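PDB 3WZ2: proteasome assembly chaperone family protein from Pyrococcus furiosus DSM 3638, which probably acts as an archaeal proteasome assembly chaperone or proteasome activator. Local coordinates for residues M46-Y51 with R67-L72. Numbering follows the deposited sequence.
Sequences MDLIGY and RPTPPL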
ATOM      1  N   MET B  46     -15.598  12.851  35.176  1.00 33.00           N
ATOM      2  CA  MET B  46     -15.306  11.453  34.901  1.00 32.17           C
ATOM      3  C   MET B  46     -13.823  11.187  35.073  1.00 28.11           C
ATOM      4  O   MET B  46     -13.022  12.063  34.855  1.00 26.94           O
ATOM      5  CB  MET B  46     -15.768  11.091  33.493  1.00 32.09           C
ATOM      6  CG  MET B  46     -17.269  11.217  33.355  1.00 32.16           C
ATOM      7  SD  MET B  46     -17.888  10.255  31.975  1.00 32.99           S
ATOM      8  CE  MET B  46     -19.606  10.140  32.377  1.00 38.21           C
ATOM      9  N   ASP B  47     -13.478   9.962  35.427  1.00 28.44           N
ATOM     10  CA  ASP B  47     -12.103   9.493  35.356  1.00 30.55           C
ATOM     11  C   ASP B  47     -11.801   8.922  33.985  1.00 30.49           C
ATOM     12  O   ASP B  47     -12.674   8.356  33.316  1.00 27.09           O
ATOM     13  CB  ASP B  47     -11.847   8.402  36.408  1.00 33.83           C
ATOM     14  CG  ASP B  47     -12.281   8.831  37.803  1.00 39.31           C
ATOM     15  OD1 ASP B  47     -11.847   9.917  38.259  1.00 44.61           O
ATOM     16  OD2 ASP B  47     -13.093   8.112  38.431  1.00 47.89           O
ATOM     17  N   LEU B  48     -10.537   9.023  33.591  1.00 28.36           N
ATOM     18  CA  LEU B  48     -10.009   8.244  32.502  1.00 29.29           C
ATOM     19  C   LEU B  48      -9.963   6.767  32.908  1.00 28.59           C
ATOM     20  O   LEU B  48      -9.284   6.428  33.858  1.00 25.64           O
ATOM     21  CB  LEU B  48      -8.612   8.742  32.170  1.00 30.18           C
ATOM     22  CG  LEU B  48      -7.892   8.013  31.044  1.00 31.43           C
ATOM     23  CD1 LEU B  48      -8.579   8.298  29.733  1.00 31.71           C
ATOM     24  CD2 LEU B  48      -6.441   8.471  30.979  1.00 33.40           C
ATOM     25  N   ILE B  49     -10.692   5.903  32.202  1.00 25.15           N
ATOM     26  CA  ILE B  49     -10.743   4.488  32.584  1.00 26.66           C
ATOM     27  C   ILE B  49     -10.126   3.523  31.560  1.00 24.71           C
ATOM     28  O   ILE B  49      -9.942   2.359  31.862  1.00 27.08           O
ATOM     29  CB  ILE B  49     -12.174   4.020  32.946  1.00 24.49           C
ATOM     30  CG1 ILE B  49     -13.149   4.216  31.772  1.00 23.94           C
ATOM     31  CG2 ILE B  49     -12.663   4.748  34.184  1.00 24.12           C
ATOM     32  CD1 ILE B  49     -14.447   3.437  31.910  1.00 22.88           C
ATOM     33  N   GLY B  50      -9.844   4.000  30.359  1.00 25.30           N
ATOM     34  CA  GLY B  50      -9.259   3.165  29.341  1.00 23.19           C
ATOM     35  C   GLY B  50      -8.954   3.891  28.059  1.00 22.91           C
ATOM     36  O   GLY B  50      -9.089   5.097  27.963  1.00 23.50           O
ATOM     37  N   TYR B  51      -8.526   3.125  27.057  1.00 23.14           N
ATOM     38  CA  TYR B  51      -8.089   3.695  25.810  1.00 23.28           C
ATOM     39  C   TYR B  51      -8.119   2.656  24.722  1.00 21.83           C
ATOM     40  O   TYR B  51      -8.224   1.462  24.989  1.00 22.94           O
ATOM     41  CB  TYR B  51      -6.686   4.303  25.960  1.00 27.06           C
ATOM     42  CG  TYR B  51      -5.636   3.333  26.472  1.00 29.26           C
ATOM     43  CD1 TYR B  51      -5.612   2.965  27.804  1.00 32.31           C
ATOM     44  CD2 TYR B  51      -4.677   2.814  25.626  1.00 34.30           C
ATOM     45  CE1 TYR B  51      -4.659   2.095  28.294  1.00 36.94           C
ATOM     46  CE2 TYR B  51      -3.708   1.939  26.105  1.00 36.46           C
ATOM     47  CZ  TYR B  51      -3.712   1.576  27.438  1.00 38.42           C
ATOM     48  OH  TYR B  51      -2.745   0.701  27.941  1.00 47.88           O
ATOM     49  N   ARG B  67      -1.252  15.152  33.253  1.00 33.03           N
ATOM     50  CA  ARG B  67      -1.257  13.703  33.103  1.00 34.11           C
ATOM     51  C   ARG B  67      -1.169  13.334  31.630  1.00 30.58           C
ATOM     52  O   ARG B  67      -1.896  13.878  30.802  1.00 26.45           O
ATOM     53  CB  ARG B  67      -2.530  13.123  33.708  1.00 41.82           C
ATOM     54  CG  ARG B  67      -2.544  13.228  35.218  1.00 51.22           C
ATOM     55  CD  ARG B  67      -3.564  12.320  35.880  1.00 61.43           C
ATOM     56  NE  ARG B  67      -3.794  12.765  37.253  1.00 74.82           N
ATOM     57  CZ  ARG B  67      -4.724  13.651  37.612  1.00 80.61           C
ATOM     58  NH1 ARG B  67      -5.541  14.211  36.712  1.00 76.79           N
ATOM     59  NH2 ARG B  67      -4.837  13.990  38.889  1.00 84.28           N
ATOM     60  N   PRO B  68      -0.283  12.390  31.294  1.00 28.86           N
ATOM     61  CA  PRO B  68      -0.293  11.935  29.910  1.00 29.10           C
ATOM     62  C   PRO B  68      -1.518  11.111  29.606  1.00 26.20           C
ATOM     63  O   PRO B  68      -1.950  10.329  30.427  1.00 26.49           O
ATOM     64  CB  PRO B  68       0.966  11.081  29.788  1.00 29.54           C
ATOM     65  CG  PRO B  68       1.359  10.758  31.183  1.00 32.06           C
ATOM     66  CD  PRO B  68       0.841  11.846  32.064  1.00 28.38           C
ATOM     67  N   THR B  69      -2.025  11.291  28.399  1.00 25.75           N
ATOM     68  CA  THR B  69      -3.253  10.697  27.952  1.00 25.76           C
ATOM     69  C   THR B  69      -3.139  10.281  26.497  1.00 25.13           C
ATOM     70  O   THR B  69      -2.576  11.000  25.696  1.00 24.74           O
ATOM     71  CB  THR B  69      -4.297  11.821  28.027  1.00 28.84           C
ATOM     72  OG1 THR B  69      -4.742  11.977  29.373  1.00 33.47           O
ATOM     73  CG2 THR B  69      -5.421  11.584  27.196  1.00 33.68           C
ATOM     74  N   PRO B  70      -3.711   9.136  26.126  1.00 26.16           N
ATOM     75  CA  PRO B  70      -3.683   8.743  24.728  1.00 25.68           C
ATOM     76  C   PRO B  70      -4.790   9.425  23.959  1.00 23.88           C
ATOM     77  O   PRO B  70      -5.731   9.934  24.547  1.00 25.19           O
ATOM     78  CB  PRO B  70      -3.875   7.225  24.785  1.00 25.37           C
ATOM     79  CG  PRO B  70      -4.703   7.030  25.994  1.00 27.11           C
ATOM     80  CD  PRO B  70      -4.400   8.135  26.958  1.00 26.97           C
ATOM     81  N   PRO B  71      -4.658   9.468  22.642  1.00 21.95           N
ATOM     82  CA  PRO B  71      -5.577  10.248  21.837  1.00 21.44           C
ATOM     83  C   PRO B  71      -6.949   9.636  21.683  1.00 21.39           C
ATOM     84  O   PRO B  71      -7.878  10.373  21.377  1.00 21.38           O
ATOM     85  CB  PRO B  71      -4.868  10.342  20.469  1.00 21.41           C
ATOM     86  CG  PRO B  71      -3.923   9.211  20.446  1.00 21.29           C
ATOM     87  CD  PRO B  71      -3.529   8.942  21.865  1.00 21.18           C
ATOM     88  N   LEU B  72      -7.090   8.321  21.874  1.00 20.53           N
ATOM     89  CA  LEU B  72      -8.409   7.677  21.837  1.00 20.89           C
ATOM     90  C   LEU B  72      -8.696   7.076  23.186  1.00 20.94           C
ATOM     91  O   LEU B  72      -8.022   6.148  23.602  1.00 22.18           O
ATOM     92  CB  LEU B  72      -8.452   6.580  20.777  1.00 21.89           C
ATOM     93  CG  LEU B  72      -8.920   7.040  19.420  1.00 22.94           C
ATOM     94  CD1 LEU B  72      -7.907   7.963  18.758  1.00 22.45           C
ATOM     95  CD2 LEU B  72      -9.184   5.835  18.535  1.00 22.81           C
TER
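Tyr-51 overlaps the pyrrolidine ring of Pro-70 at the root of its side chain: Tyr-51 CB sits 3.4 Å from Pro-70 CG, and the first ring carbon, Tyr-51 CG, is 3.8 Å from that same Pro-70 CG. The two side chains cross at about a right angle, and the proline meets the aromatic ring obliquely. With chi1 at 56°, Tyr-51 CG lies between its own backbone N and carbonyl carbon, which carries the ring away from the 67-72 chain while CB stays against it. On the backbone side, Leu-72 O comes within 3.3 Å of Tyr-51 CB. Farther along, Leu-48 reaches over with one methyl, CD2, and makes a looser contact with Thr-69 OG1 at 4.2 Å. No hydrogen bond joins the two segments; the link is through packing. Beyond it, Trp-165 of a second subunit meets the Tyr-51 ring edge-to-face and also packs on Pro-70, so the pair contributes to a subunit interface. Ile-49 and Gly-50 each form backbone hydrogen bonds with the single residue Phe-74, which makes a classic beta bulge in strand 47-53, a strand running antiparallel to strand 72-77 in the mixed sheet of this PAC2-family protein.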